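Side-chain contacts in putative secreted endoglycosylceramidase (Rhodococcus hoagii, PDB 6JYZ), which probably hydrolyses the bond between sugar and ceramide in galactosylceramides, acting as an endogalactosylceramidase of glycoside hydrolase family 5: residues A[64-68]-A[69-73]; A[106-109]-A[110-114]; A[362-365]-A[366-370]; A[397-400]-A[401-404]; A[455-459]-A[460-464]. All coordinates share one frame; numbering follows the deposited sequence.

Contact 1. Residues A[64-68]-A[69-73]; sequences APLDR and TDFEA
Asp67 and Asp70 form a capping box at the start of helix 68-75, with Asp67 at the N-cap. Asp67 N donates to Asp70 OD2 (3.0 Å), met on the anti side, 24° out of the carboxylate plane. Asp70 N donates to Asp67 O (2.9 Å). Asp67 OD1 takes Thr69 N (2.8 Å) on its anti lone pair and Thr69 OG1 (2.7 Å) on its syn lone pair. The two bonds to OD1 fix the rotation of the Asp67 carboxylate. The carboxylates come close, with Asp67 OD1 3.8 Å from Asp70 OD2; the helix-start amides probably ease this repulsion. Trp362 NE1 binds Asp70 OD1.

A salt bridge follows one turn along. Arg68 runs extended from CG to NE and brings NH1 to Glu72 OE2 (2.8 Å) on the syn side of that oxygen. The guanidinium and carboxylate planes are 39° apart. With an alanine at Glu72, Arg68 NH1 would probably lose its charged mate and the guanidinium would turn more freely.

The apolar part lies on another side of the turn, where Phe71 also packs on helix 100-115. Leu66 crosses Phe71 at about a right angle, its CD1 3.9 Å from Phe71 CE2.

Contact 2. Residues A[106-109]-A[110-114]; sequences IREA and VQDAK
The Glu108 and Asp112 side chains lie side by side and point the same way; their carboxylate planes are 13° apart. The two groups do not stack. Glu108 CG is 3.8 Å from Asp112 OD2, while Glu108 OE1 stays 4.9 Å from the same oxygen. Glu108 O sits above the plane of the Asp112 carboxylate, 3.3 Å from its CG. Asp112 CG stands beside its own backbone N (chi1 -72°), which brings the group back over that carbonyl.

The other polar ends turn outward. Gln111 bends at chi2 (64°), and its NE2 binds Asp115 OD1. A water that donates to Arg107 O also makes a weak bond to Gln111 OE1. Arg107 NH2 forms a salt bridge with Glu207.

The backbone is regular helix. Val110 N bonds to Ile106 O (2.9 Å), and Gln111, Asp112 and Ala113 repeat the pattern. On the buried side Ile106 CG2 meets Val110 CG2 at 4.3 Å. Here helix 100-115 packs against strands 81-86 and 119-124, as helices do on the outside of the family's (beta/alpha)8 barrel.

Glu108 and Asp112 are one turn apart but carry like charges. The two acids add no salt bridge to the turn; the bonds across it are those of the backbone.

Contact 3. Residues A[362-365]-A[366-370]; sequences WTQA and CGDPH
Ala365, Gln364 and Asp368 carry this contact. Ala365 opens a type I beta turn that ends at Asp368. Asp368 N donates to Ala365 O (3.2 Å), from well above the carbonyl plane. Asp368 CB also rests 3.3 Å from Ala365 O. A water joins the same two residues on another side: it accepts from Ala365 N and donates to Asp368 OD2 (2.6 Å).

Gln364 is extended beyond CG and lies across Asp368 at about a right angle. Its CG is 3.7 Å from Asp368 CG. The Gln364 side chain also crosses His370 at about a right angle.

Asp368 is also the N-cap of helix 369-374. Its CG is anti to the backbone N (chi1 -175°), which brings OD1 back to the helix start. Asp368 OD1 accepts from His370 N (2.8 Å) on its anti lone pair and from His370 ND1 (2.6 Å) on its syn side. Asp368 OD1 lies in the imidazole plane, at the ring edge, and this bond holds the ring's rotation. An alanine replacing Asp368 would probably leave His370 N and ND1 without their acceptor, uncap the helix and let the ring turn.

The turn leads from strand 356-359 into helix 369-374. Cys366, within it, is tied by a disulfide to Cys389 and touches Ile387 of strand 385-387. Trp362, earlier in the segment, packs on helix 68-75, and His370 meets Trp151 edge-to-face.

Contact 4. Residues A[397-400]-A[401-404]; sequences LVEG and FAEQ
Val398 O takes two backbone donors at the start of the short helix 399-405, where Val398 is the N-cap residue. Ala402 N donates to Val398 O (2.9 Å), nearly straight at 174°. Phe401 N makes a weak bond to Val398 O (3.1 Å). One residue on, Glu403 N donates to Glu399 O (2.9 Å). The valine side chain has no acceptor for the amides of the first turn; Val398 O makes the first regular helix bond.

A water links three groups on the outer side. It donates to Gly400 O (2.8 Å) and to Glu403 OE2, and it accepts from Gln404 NE2. Glu403 CG stands between its backbone N and carbonyl carbon (chi1 67°), close to Glu399 O and Gly400 O. The other end of the Gln404 amide, OE1, binds Arg407 NH1.

Packing completes the inner side. Phe401 meets Trp359 edge-to-face and leans on Val343 of helix 336-353, so it ties this helix to strand 356-359 and to helix 336-353. Leu397 CD1 approaches Ala402 CB at 4.2 Å. Val398 and Phe401 lie side by side and point the same way, with Val398 CG1 3.7 Å from Phe401 CD2.

Contact 5. Residues A[455-459]-A[460-464]; sequences TRVDG and GWRLI
Arg456 lies across the face of Trp461. Its CB sits over the six-membered ring, 4.0 Å from the centroid and 14° off the normal, a CH-pi contact. The chain then bends at chi3 (-61°) and brings the guanidinium back to the indole. Trp461 CZ2 lies over the centre of one guanidinium face, 3.7 Å from Arg456 CZ. The two planes are steeply inclined, 50° apart, so the groups do not stack flat.

On the other face of the strands Val457 CG1 meets Arg462 CG at 3.7 Å. Thr455 lies on the same face, and a water joins its OG1 to Arg462 O.

These strands form a tight antiparallel beta hairpin closed by a type II turn from Val457 to Gly460. Thr455 and Arg462 bond both ways, with Thr455 N to Arg462 O at 2.9 Å. Val457 and Gly460 do the same, with Gly460 N to Val457 O at 3.2 Å. Gly459 has positive phi. A CB on Gly460 would clash with Gly459 O.

Residues of the neighbouring strand 431-437 and the loop after it hold the polar ends. Arg456 NH1 binds Ala439 O, Trp461 NE1 reaches Gly438 O weakly, and Arg462 NH2 forms a salt bridge with Glu433.

How the contacts relate
Contacts 1 and 2 lie on neighbouring helices that touch: Phe71 of contact 1 packs on Ala113 and Asp112 of contact 2. Contact 1 also meets contact 3, through Asp70 and Trp362. Contacts 4 and 5 touch none of the others. Contact 3 is the most buried, while the rest mix buried and exposed residues. Contacts 1, 3 and 4 sit at helix starts. The first two are capped by aspartates; the third has a valine N-cap, without a side-chain acceptor. Contact 2 lies within a helix and rests on backbone bonds. Contact 5, the only hairpin, its centre about 25 Å from that of the chain, joins its strands by backbone bonds, with arginine packed on tryptophan on one face.

Contact 1. Residues A[64-68]-A[69-73]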
loop_
_atom_site.group_PDB
_atom_site.type_symbol
_atom_site.label_atom_id
_atom_site.label_comp_id
_atom_site.label_asym_id
_atom_site.label_seq_id
_atom_site.Cartn_x
_atom_site.Cartn_y
_atom_site.Cartn_z
ATOM N N ALA A 64 0.254 6.999 -15.304
ATOM C CA ALA A 64 1.488 7.352 -15.990
ATOM C C ALA A 64 2.107 6.070 -16.515
ATOM O O ALA A 64 1.964 4.982 -15.949
ATOM C CB ALA A 64 2.411 7.997 -14.971
ATOM N N PRO A 65 2.962 6.112 -17.562
ATOM C CA PRO A 65 3.750 4.946 -17.939
ATOM C C PRO A 65 4.617 4.437 -16.797
ATOM O O PRO A 65 4.999 5.206 -15.901
ATOM C CB PRO A 65 4.682 5.475 -19.069
ATOM C CG PRO A 65 3.981 6.717 -19.544
ATOM C CD PRO A 65 3.344 7.341 -18.301
ATOM N N LEU A 66 4.857 3.155 -16.779
ATOM C CA LEU A 66 5.625 2.554 -15.701
ATOM C C LEU A 66 6.703 1.682 -16.305
ATOM O O LEU A 66 6.406 0.768 -17.054
ATOM C CB LEU A 66 4.720 1.678 -14.812
ATOM C CG LEU A 66 5.431 0.974 -13.661
ATOM C CD1 LEU A 66 5.944 1.983 -12.639
ATOM C CD2 LEU A 66 4.468 -0.002 -12.961
ATOM N N ASP A 67 7.957 1.983 -15.980
ATOM C CA ASP A 67 9.040 1.160 -16.493
ATOM C C ASP A 67 10.178 1.220 -15.484
ATOM O O ASP A 67 10.058 1.805 -14.379
ATOM C CB ASP A 67 9.448 1.591 -17.911
ATOM C CG ASP A 67 9.927 3.031 -17.928
ATOM O OD1 ASP A 67 10.703 3.463 -17.054
ATOM O OD2 ASP A 67 9.400 3.827 -18.782
ATOM N N ARG A 68 11.344 0.686 -15.876
ATOM C CA ARG A 68 12.415 0.514 -14.923
ATOM C C ARG A 68 12.887 1.865 -14.408
ATOM O O ARG A 68 13.377 1.919 -13.274
ATOM C CB ARG A 68 13.573 -0.262 -15.594
ATOM C CG ARG A 68 14.310 0.553 -16.649
ATOM C CD ARG A 68 15.585 -0.239 -16.993
ATOM N NE ARG A 68 16.250 0.246 -18.204
ATOM C CZ ARG A 68 17.034 1.331 -18.293
ATOM N NH1 ARG A 68 17.255 2.104 -17.238
ATOM N NH2 ARG A 68 17.594 1.639 -19.457
ATOM N N THR A 69 12.739 2.941 -15.173
ATOM C CA THR A 69 13.228 4.228 -14.735
ATOM C C THR A 69 12.439 4.699 -13.505
ATOM O O THR A 69 12.959 5.470 -12.700
ATOM C CB THR A 69 13.189 5.297 -15.838
ATOM O OG1 THR A 69 11.849 5.690 -16.187
ATOM C CG2 THR A 69 13.967 4.860 -17.075
ATOM N N ASP A 70 11.163 4.322 -13.371
ATOM C CA ASP A 70 10.409 4.712 -12.178
ATOM C C ASP A 70 11.007 4.043 -10.953
ATOM O O ASP A 70 11.124 4.670 -9.910
ATOM C CB ASP A 70 8.965 4.216 -12.295
ATOM C CG ASP A 70 8.197 5.023 -13.278
ATOM O OD1 ASP A 70 7.645 6.069 -12.786
ATOM O OD2 ASP A 70 8.127 4.628 -14.485
ATOM N N PHE A 71 11.379 2.760 -11.068
ATOM C CA PHE A 71 11.951 2.048 -9.929
ATOM C C PHE A 71 13.348 2.588 -9.606
ATOM O O PHE A 71 13.736 2.648 -8.431
ATOM C CB PHE A 71 11.960 0.545 -10.203
ATOM C CG PHE A 71 10.540 0.010 -10.317
ATOM C CD1 PHE A 71 9.818 -0.216 -9.150
ATOM C CD2 PHE A 71 9.916 -0.218 -11.537
ATOM C CE1 PHE A 71 8.492 -0.656 -9.228
ATOM C CE2 PHE A 71 8.584 -0.649 -11.618
ATOM C CZ PHE A 71 7.881 -0.847 -10.440
ATOM N N GLU A 72 14.121 3.046 -10.617
ATOM C CA GLU A 72 15.404 3.688 -10.322
ATOM C C GLU A 72 15.137 4.969 -9.551
ATOM O O GLU A 72 15.866 5.285 -8.592
ATOM C CB GLU A 72 16.111 3.970 -11.666
ATOM C CG GLU A 72 16.486 2.672 -12.375
ATOM C CD GLU A 72 16.871 2.830 -13.867
ATOM O OE1 GLU A 72 16.918 3.996 -14.321
ATOM O OE2 GLU A 72 17.161 1.797 -14.498
ATOM N N ALA A 73 14.121 5.753 -9.916
ATOM C CA ALA A 73 13.796 6.966 -9.219
ATOM C C ALA A 73 13.358 6.688 -7.781
ATOM O O ALA A 73 13.628 7.480 -6.859
ATOM C CB ALA A 73 12.787 7.790 -9.972
HETATM O O HOH W 1 4.754 5.744 -12.548
HETATM O O HOH W 2 8.172 5.918 -17.021
#

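Contact 2. Residues A[106-109]-A[110-114]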
loop_
_atom_site.group_PDB
_atom_site.type_symbol
_atom_site.label_atom_id
_atom_site.label_comp_id
_atom_site.label_asym_id
_atom_site.label_seq_id
_atom_site.Cartn_x
_atom_site.Cartn_y
_atom_site.Cartn_z
ATOM N N ILE A 106 3.077 -7.530 -14.392
ATOM C CA ILE A 106 3.363 -7.551 -12.944
ATOM C C ILE A 106 4.766 -8.092 -12.719
ATOM O O ILE A 106 5.558 -7.528 -11.920
ATOM C CB ILE A 106 2.313 -8.391 -12.211
ATOM C CG1 ILE A 106 0.925 -7.775 -12.365
ATOM C CG2 ILE A 106 2.688 -8.504 -10.729
ATOM C CD1 ILE A 106 -0.195 -8.629 -11.792
ATOM N N ARG A 107 5.137 -9.191 -13.373
ATOM C CA ARG A 107 6.432 -9.800 -13.148
ATOM C C ARG A 107 7.530 -8.868 -13.618
ATOM O O ARG A 107 8.561 -8.784 -12.904
ATOM C CB ARG A 107 6.494 -11.135 -13.912
ATOM C CG ARG A 107 7.797 -11.885 -13.627
ATOM C CD ARG A 107 7.825 -13.271 -14.278
ATOM N NE ARG A 107 6.868 -14.163 -13.591
ATOM C CZ ARG A 107 5.741 -14.654 -14.081
ATOM N NH1 ARG A 107 5.311 -14.289 -15.272
ATOM N NH2 ARG A 107 4.992 -15.384 -13.257
ATOM N N GLU A 108 7.354 -8.144 -14.677
ATOM C CA GLU A 108 8.346 -7.154 -15.085
ATOM C C GLU A 108 8.505 -6.071 -14.036
ATOM O O GLU A 108 9.635 -5.655 -13.757
ATOM C CB GLU A 108 7.952 -6.580 -16.457
ATOM C CG GLU A 108 8.929 -5.521 -16.971
ATOM C CD GLU A 108 8.323 -4.901 -18.214
ATOM O OE1 GLU A 108 7.251 -4.277 -18.172
ATOM O OE2 GLU A 108 8.880 -5.175 -19.273
ATOM N N ALA A 109 7.396 -5.576 -13.459
ATOM C CA ALA A 109 7.505 -4.593 -12.380
ATOM C C ALA A 109 8.196 -5.184 -11.166
ATOM O O ALA A 109 9.043 -4.473 -10.536
ATOM C CB ALA A 109 6.096 -4.110 -12.015
ATOM N N VAL A 110 7.936 -6.414 -10.786
ATOM C CA VAL A 110 8.595 -7.037 -9.662
ATOM C C VAL A 110 10.084 -7.105 -9.933
ATOM O O VAL A 110 10.905 -6.887 -9.023
ATOM C CB VAL A 110 8.022 -8.426 -9.385
ATOM C CG1 VAL A 110 8.838 -9.212 -8.384
ATOM C CG2 VAL A 110 6.582 -8.303 -8.841
ATOM N N GLN A 111 10.479 -7.491 -11.161
ATOM C CA GLN A 111 11.904 -7.645 -11.478
ATOM C C GLN A 111 12.565 -6.279 -11.572
ATOM O O GLN A 111 13.694 -6.147 -11.049
ATOM C CB GLN A 111 12.019 -8.385 -12.836
ATOM C CG GLN A 111 13.504 -8.738 -13.128
ATOM C CD GLN A 111 14.068 -9.714 -12.108
ATOM O OE1 GLN A 111 13.518 -10.750 -11.754
ATOM N NE2 GLN A 111 15.206 -9.371 -11.542
ATOM N N ASP A 112 11.952 -5.277 -12.128
ATOM C CA ASP A 112 12.537 -3.949 -12.148
ATOM C C ASP A 112 12.687 -3.392 -10.742
ATOM O O ASP A 112 13.731 -2.770 -10.403
ATOM C CB ASP A 112 11.674 -2.993 -12.960
ATOM C CG ASP A 112 11.708 -3.232 -14.482
ATOM O OD1 ASP A 112 12.718 -3.850 -14.983
ATOM O OD2 ASP A 112 10.773 -2.736 -15.150
ATOM N N ALA A 113 11.714 -3.621 -9.867
ATOM C CA ALA A 113 11.875 -3.226 -8.466
ATOM C C ALA A 113 13.022 -4.010 -7.846
ATOM O O ALA A 113 13.900 -3.391 -7.197
ATOM C CB ALA A 113 10.521 -3.477 -7.761
ATOM N N LYS A 114 13.097 -5.310 -7.985
ATOM C CA LYS A 114 14.135 -6.116 -7.362
ATOM C C LYS A 114 15.523 -5.681 -7.830
ATOM O O LYS A 114 16.447 -5.601 -6.985
ATOM C CB LYS A 114 13.844 -7.588 -7.659
ATOM C CG LYS A 114 14.819 -8.620 -7.096
ATOM C CD LYS A 114 14.464 -10.048 -7.676
ATOM C CE LYS A 114 15.247 -11.113 -6.902
ATOM N NZ LYS A 114 14.788 -12.527 -7.129
HETATM O O HOH W 3 10.109 -10.941 -11.515
#

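Contact 3. Residues A[362-365]-A[366-370]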
loop_
_atom_site.group_PDB
_atom_site.type_symbol
_atom_site.label_atom_id
_atom_site.label_comp_id
_atom_site.label_asym_id
_atom_site.label_seq_id
_atom_site.Cartn_x
_atom_site.Cartn_y
_atom_site.Cartn_z
ATOM N N TRP A 362 3.059 7.392 -5.696
ATOM C CA TRP A 362 4.172 7.711 -6.590
ATOM C C TRP A 362 3.745 8.664 -7.671
ATOM O O TRP A 362 4.420 9.703 -7.889
ATOM C CB TRP A 362 4.714 6.403 -7.145
ATOM C CG TRP A 362 5.876 6.595 -8.075
ATOM C CD1 TRP A 362 5.901 6.341 -9.404
ATOM C CD2 TRP A 362 7.165 7.021 -7.673
ATOM N NE1 TRP A 362 7.146 6.675 -9.892
ATOM C CE2 TRP A 362 7.931 7.066 -8.851
ATOM C CE3 TRP A 362 7.736 7.401 -6.451
ATOM C CZ2 TRP A 362 9.262 7.519 -8.848
ATOM C CZ3 TRP A 362 9.054 7.868 -6.439
ATOM C CH2 TRP A 362 9.779 7.917 -7.639
ATOM N N THR A 363 2.705 8.313 -8.443
ATOM C CA THR A 363 2.231 9.203 -9.523
ATOM C C THR A 363 0.719 9.148 -9.588
ATOM O O THR A 363 0.097 8.071 -9.400
ATOM C CB THR A 363 2.745 8.796 -10.932
ATOM O OG1 THR A 363 2.559 7.415 -11.157
ATOM C CG2 THR A 363 4.231 9.089 -11.121
ATOM N N GLN A 364 0.097 10.250 -9.949
ATOM C CA GLN A 364 -1.323 10.324 -10.304
ATOM C C GLN A 364 -1.388 11.031 -11.657
ATOM O O GLN A 364 -0.871 12.149 -11.756
ATOM C CB GLN A 364 -2.064 11.071 -9.216
ATOM C CG GLN A 364 -3.555 11.160 -9.563
ATOM C CD GLN A 364 -4.360 11.609 -8.385
ATOM O OE1 GLN A 364 -4.797 12.770 -8.320
ATOM N NE2 GLN A 364 -4.597 10.684 -7.472
ATOM N N ALA A 365 -2.066 10.423 -12.631
ATOM C CA ALA A 365 -2.160 10.983 -13.977
ATOM C C ALA A 365 -3.357 11.903 -14.089
ATOM O O ALA A 365 -4.234 12.036 -13.249
ATOM C CB ALA A 365 -2.390 9.846 -14.916
ATOM N N CYS A 366 -3.380 12.627 -15.221
ATOM C CA CYS A 366 -4.353 13.677 -15.416
ATOM C C CYS A 366 -5.794 13.173 -15.570
ATOM O O CYS A 366 -6.720 13.881 -15.207
ATOM C CB CYS A 366 -3.985 14.421 -16.714
ATOM S SG CYS A 366 -2.358 15.211 -16.652
ATOM N N GLY A 367 -5.960 11.957 -16.077
ATOM C CA GLY A 367 -7.264 11.340 -16.240
ATOM C C GLY A 367 -7.606 10.391 -15.086
ATOM O O GLY A 367 -8.608 9.691 -15.192
ATOM N N ASP A 368 -6.819 10.359 -14.021
ATOM C CA ASP A 368 -7.177 9.482 -12.881
ATOM C C ASP A 368 -8.551 9.925 -12.388
ATOM O O ASP A 368 -8.849 11.116 -12.336
ATOM C CB ASP A 368 -6.097 9.726 -11.810
ATOM C CG ASP A 368 -6.186 8.830 -10.572
ATOM O OD1 ASP A 368 -7.165 8.963 -9.840
ATOM O OD2 ASP A 368 -5.290 8.032 -10.351
ATOM N N PRO A 369 -9.381 8.967 -11.915
ATOM C CA PRO A 369 -10.687 9.358 -11.399
ATOM C C PRO A 369 -10.650 10.357 -10.265
ATOM O O PRO A 369 -11.537 11.165 -10.121
ATOM C CB PRO A 369 -11.343 8.074 -10.919
ATOM C CG PRO A 369 -10.162 7.100 -10.880
ATOM C CD PRO A 369 -9.149 7.523 -11.970
ATOM N N HIS A 370 -9.580 10.344 -9.465
ATOM C CA HIS A 370 -9.461 11.311 -8.392
ATOM C C HIS A 370 -9.471 12.715 -8.974
ATOM O O HIS A 370 -10.034 13.630 -8.392
ATOM C CB HIS A 370 -8.175 11.083 -7.516
ATOM C CG HIS A 370 -8.034 9.791 -6.733
ATOM N ND1 HIS A 370 -7.629 8.574 -7.284
ATOM C CD2 HIS A 370 -8.392 9.517 -5.426
ATOM C CE1 HIS A 370 -7.624 7.631 -6.313
ATOM N NE2 HIS A 370 -8.102 8.215 -5.203
HETATM O O HOH W 4 -3.216 7.776 -11.922
#

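Contact 4. Residues A[397-400]-A[401-404]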
loop_
_atom_site.group_PDB
_atom_site.type_symbol
_atom_site.label_atom_id
_atom_site.label_comp_id
_atom_site.label_asym_id
_atom_site.label_seq_id
_atom_site.Cartn_x
_atom_site.Cartn_y
_atom_site.Cartn_z
ATOM N N LEU A 397 9.744 16.938 -8.367
ATOM C CA LEU A 397 9.212 16.373 -7.144
ATOM C C LEU A 397 8.559 17.477 -6.343
ATOM O O LEU A 397 8.925 18.665 -6.393
ATOM C CB LEU A 397 10.348 15.829 -6.273
ATOM C CG LEU A 397 11.015 14.546 -6.787
ATOM C CD1 LEU A 397 12.349 14.298 -6.061
ATOM C CD2 LEU A 397 10.150 13.314 -6.568
ATOM N N VAL A 398 7.622 17.088 -5.464
ATOM C CA VAL A 398 7.035 17.978 -4.494
ATOM C C VAL A 398 8.003 17.937 -3.316
ATOM O O VAL A 398 7.981 17.029 -2.462
ATOM C CB VAL A 398 5.627 17.483 -4.095
ATOM C CG1 VAL A 398 5.040 18.337 -2.981
ATOM C CG2 VAL A 398 4.676 17.474 -5.309
ATOM N N GLU A 399 8.935 18.895 -3.296
ATOM C CA GLU A 399 10.151 18.713 -2.508
ATOM C C GLU A 399 9.886 18.702 -1.003
ATOM O O GLU A 399 10.582 17.951 -0.303
ATOM C CB GLU A 399 11.133 19.859 -2.851
ATOM C CG GLU A 399 11.708 19.737 -4.251
ATOM C CD GLU A 399 12.679 18.589 -4.524
ATOM O OE1 GLU A 399 13.070 17.823 -3.543
ATOM O OE2 GLU A 399 13.060 18.426 -5.748
ATOM N N GLY A 400 8.930 19.493 -0.503
ATOM C CA GLY A 400 8.642 19.517 0.910
ATOM C C GLY A 400 8.208 18.146 1.467
ATOM O O GLY A 400 8.458 17.845 2.622
ATOM N N PHE A 401 7.510 17.346 0.607
ATOM C CA PHE A 401 7.130 16.004 1.030
ATOM C C PHE A 401 8.291 15.052 0.738
ATOM O O PHE A 401 8.578 14.205 1.565
ATOM C CB PHE A 401 5.842 15.594 0.314
ATOM C CG PHE A 401 4.613 16.350 0.750
ATOM C CD1 PHE A 401 4.496 16.947 2.004
ATOM C CD2 PHE A 401 3.556 16.428 -0.129
ATOM C CE1 PHE A 401 3.306 17.572 2.383
ATOM C CE2 PHE A 401 2.347 17.027 0.266
ATOM C CZ PHE A 401 2.252 17.625 1.520
ATOM N N ALA A 402 8.891 15.134 -0.470
ATOM C CA ALA A 402 9.959 14.229 -0.861
ATOM C C ALA A 402 11.094 14.222 0.159
ATOM O O ALA A 402 11.643 13.141 0.414
ATOM C CB ALA A 402 10.499 14.481 -2.250
ATOM N N GLU A 403 11.429 15.395 0.731
ATOM C CA GLU A 403 12.563 15.366 1.635
ATOM C C GLU A 403 12.231 14.583 2.884
ATOM O O GLU A 403 13.126 14.000 3.499
ATOM C CB GLU A 403 13.052 16.788 1.892
ATOM C CG GLU A 403 12.157 17.701 2.644
ATOM C CD GLU A 403 12.777 19.090 2.875
ATOM O OE1 GLU A 403 13.886 19.354 2.345
ATOM O OE2 GLU A 403 12.182 19.868 3.610
ATOM N N GLN A 404 10.974 14.562 3.355
ATOM C CA GLN A 404 10.635 13.720 4.480
ATOM C C GLN A 404 10.659 12.237 4.114
ATOM O O GLN A 404 11.131 11.388 4.881
ATOM C CB GLN A 404 9.244 14.099 5.013
ATOM C CG GLN A 404 9.171 15.499 5.598
ATOM C CD GLN A 404 10.113 15.648 6.761
ATOM O OE1 GLN A 404 10.259 14.762 7.607
ATOM N NE2 GLN A 404 10.694 16.838 6.811
HETATM O O HOH W 5 10.047 18.997 4.655
#

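Contact 5. Residues A[455-459]-A[460-464]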
loop_
_atom_site.group_PDB
_atom_site.type_symbol
_atom_site.label_atom_id
_atom_site.label_comp_id
_atom_site.label_asym_id
_atom_site.label_seq_id
_atom_site.Cartn_x
_atom_site.Cartn_y
_atom_site.Cartn_z
ATOM N N THR A 455 28.765 3.611 0.458
ATOM C CA THR A 455 28.827 3.585 -0.983
ATOM C C THR A 455 27.905 4.683 -1.503
ATOM O O THR A 455 26.687 4.695 -1.223
ATOM C CB THR A 455 28.376 2.203 -1.496
ATOM O OG1 THR A 455 29.354 1.305 -0.940
ATOM C CG2 THR A 455 28.357 2.120 -3.019
ATOM N N ARG A 456 28.416 5.602 -2.334
ATOM C CA ARG A 456 27.552 6.528 -3.004
ATOM C C ARG A 456 26.707 5.737 -3.956
ATOM O O ARG A 456 27.194 4.853 -4.693
ATOM C CB ARG A 456 28.268 7.705 -3.766
ATOM C CG ARG A 456 27.335 8.762 -4.344
ATOM C CD ARG A 456 27.942 9.836 -5.284
ATOM N NE ARG A 456 28.960 10.614 -4.590
ATOM C CZ ARG A 456 28.701 11.735 -3.903
ATOM N NH1 ARG A 456 27.455 12.169 -3.745
ATOM N NH2 ARG A 456 29.682 12.456 -3.372
ATOM N N VAL A 457 25.446 6.050 -3.886
ATOM C CA VAL A 457 24.544 5.432 -4.806
ATOM C C VAL A 457 23.778 6.582 -5.387
ATOM O O VAL A 457 23.785 7.802 -4.985
ATOM C CB VAL A 457 23.646 4.294 -4.191
ATOM C CG1 VAL A 457 24.521 3.291 -3.429
ATOM C CG2 VAL A 457 22.657 5.055 -3.187
ATOM N N ASP A 458 22.972 6.258 -6.365
ATOM C CA ASP A 458 22.201 7.344 -6.883
ATOM C C ASP A 458 21.210 8.000 -5.870
ATOM O O ASP A 458 20.393 7.315 -5.241
ATOM C CB ASP A 458 21.459 6.763 -8.096
ATOM C CG ASP A 458 20.925 7.878 -8.955
ATOM O OD1 ASP A 458 21.700 8.819 -9.275
ATOM O OD2 ASP A 458 19.803 7.676 -9.472
ATOM N N GLY A 459 21.208 9.306 -5.617
ATOM C CA GLY A 459 20.399 10.054 -4.677
ATOM C C GLY A 459 20.856 10.010 -3.172
ATOM O O GLY A 459 20.243 10.643 -2.335
ATOM N N GLY A 460 21.888 9.278 -2.884
ATOM C CA GLY A 460 22.276 9.157 -1.487
ATOM C C GLY A 460 23.399 8.191 -1.351
ATOM O O GLY A 460 24.306 8.137 -2.183
ATOM N N TRP A 461 23.331 7.409 -0.263
ATOM C CA TRP A 461 24.381 6.560 0.202
ATOM C C TRP A 461 23.796 5.303 0.798
ATOM O O TRP A 461 22.748 5.361 1.458
ATOM C CB TRP A 461 25.218 7.225 1.292
ATOM C CG TRP A 461 25.811 8.509 0.829
ATOM C CD1 TRP A 461 25.193 9.718 0.716
ATOM C CD2 TRP A 461 27.174 8.660 0.417
ATOM N NE1 TRP A 461 26.085 10.621 0.196
ATOM C CE2 TRP A 461 27.302 10.027 0.069
ATOM C CE3 TRP A 461 28.282 7.808 0.344
ATOM C CZ2 TRP A 461 28.512 10.533 -0.427
ATOM C CZ3 TRP A 461 29.496 8.319 -0.086
ATOM C CH2 TRP A 461 29.586 9.668 -0.454
ATOM N N ARG A 462 24.469 4.178 0.585
ATOM C CA ARG A 462 24.116 2.922 1.260
ATOM C C ARG A 462 25.221 2.555 2.197
ATOM O O ARG A 462 26.432 2.563 1.817
ATOM C CB ARG A 462 23.884 1.824 0.233
ATOM C CG ARG A 462 22.567 2.002 -0.503
ATOM C CD ARG A 462 21.360 1.547 0.394
ATOM N NE ARG A 462 21.436 0.125 0.689
ATOM C CZ ARG A 462 20.975 -0.834 -0.067
ATOM N NH1 ARG A 462 20.394 -0.512 -1.197
ATOM N NH2 ARG A 462 21.139 -2.082 0.346
ATOM N N LEU A 463 24.920 2.192 3.436
ATOM C CA LEU A 463 25.822 1.729 4.434
ATOM C C LEU A 463 25.671 0.232 4.589
ATOM O O LEU A 463 24.531 -0.291 4.673
ATOM C CB LEU A 463 25.538 2.467 5.744
ATOM C CG LEU A 463 26.203 1.839 6.949
ATOM C CD1 LEU A 463 27.667 2.195 7.068
ATOM C CD2 LEU A 463 25.496 2.318 8.230
ATOM N N ILE A 464 26.784 -0.462 4.711
ATOM C CA ILE A 464 26.826 -1.834 5.159
ATOM C C ILE A 464 27.823 -1.973 6.258
ATOM O O ILE A 464 28.784 -1.205 6.374
ATOM C CB ILE A 464 27.130 -2.794 3.994
ATOM C CG1 ILE A 464 26.162 -2.658 2.821
ATOM C CG2 ILE A 464 27.230 -4.234 4.446
ATOM C CD1 ILE A 464 24.861 -3.349 2.978
HETATM O O HOH W 6 28.068 0.072 0.990
HETATM O O HOH W 7 24.706 10.814 -3.259
#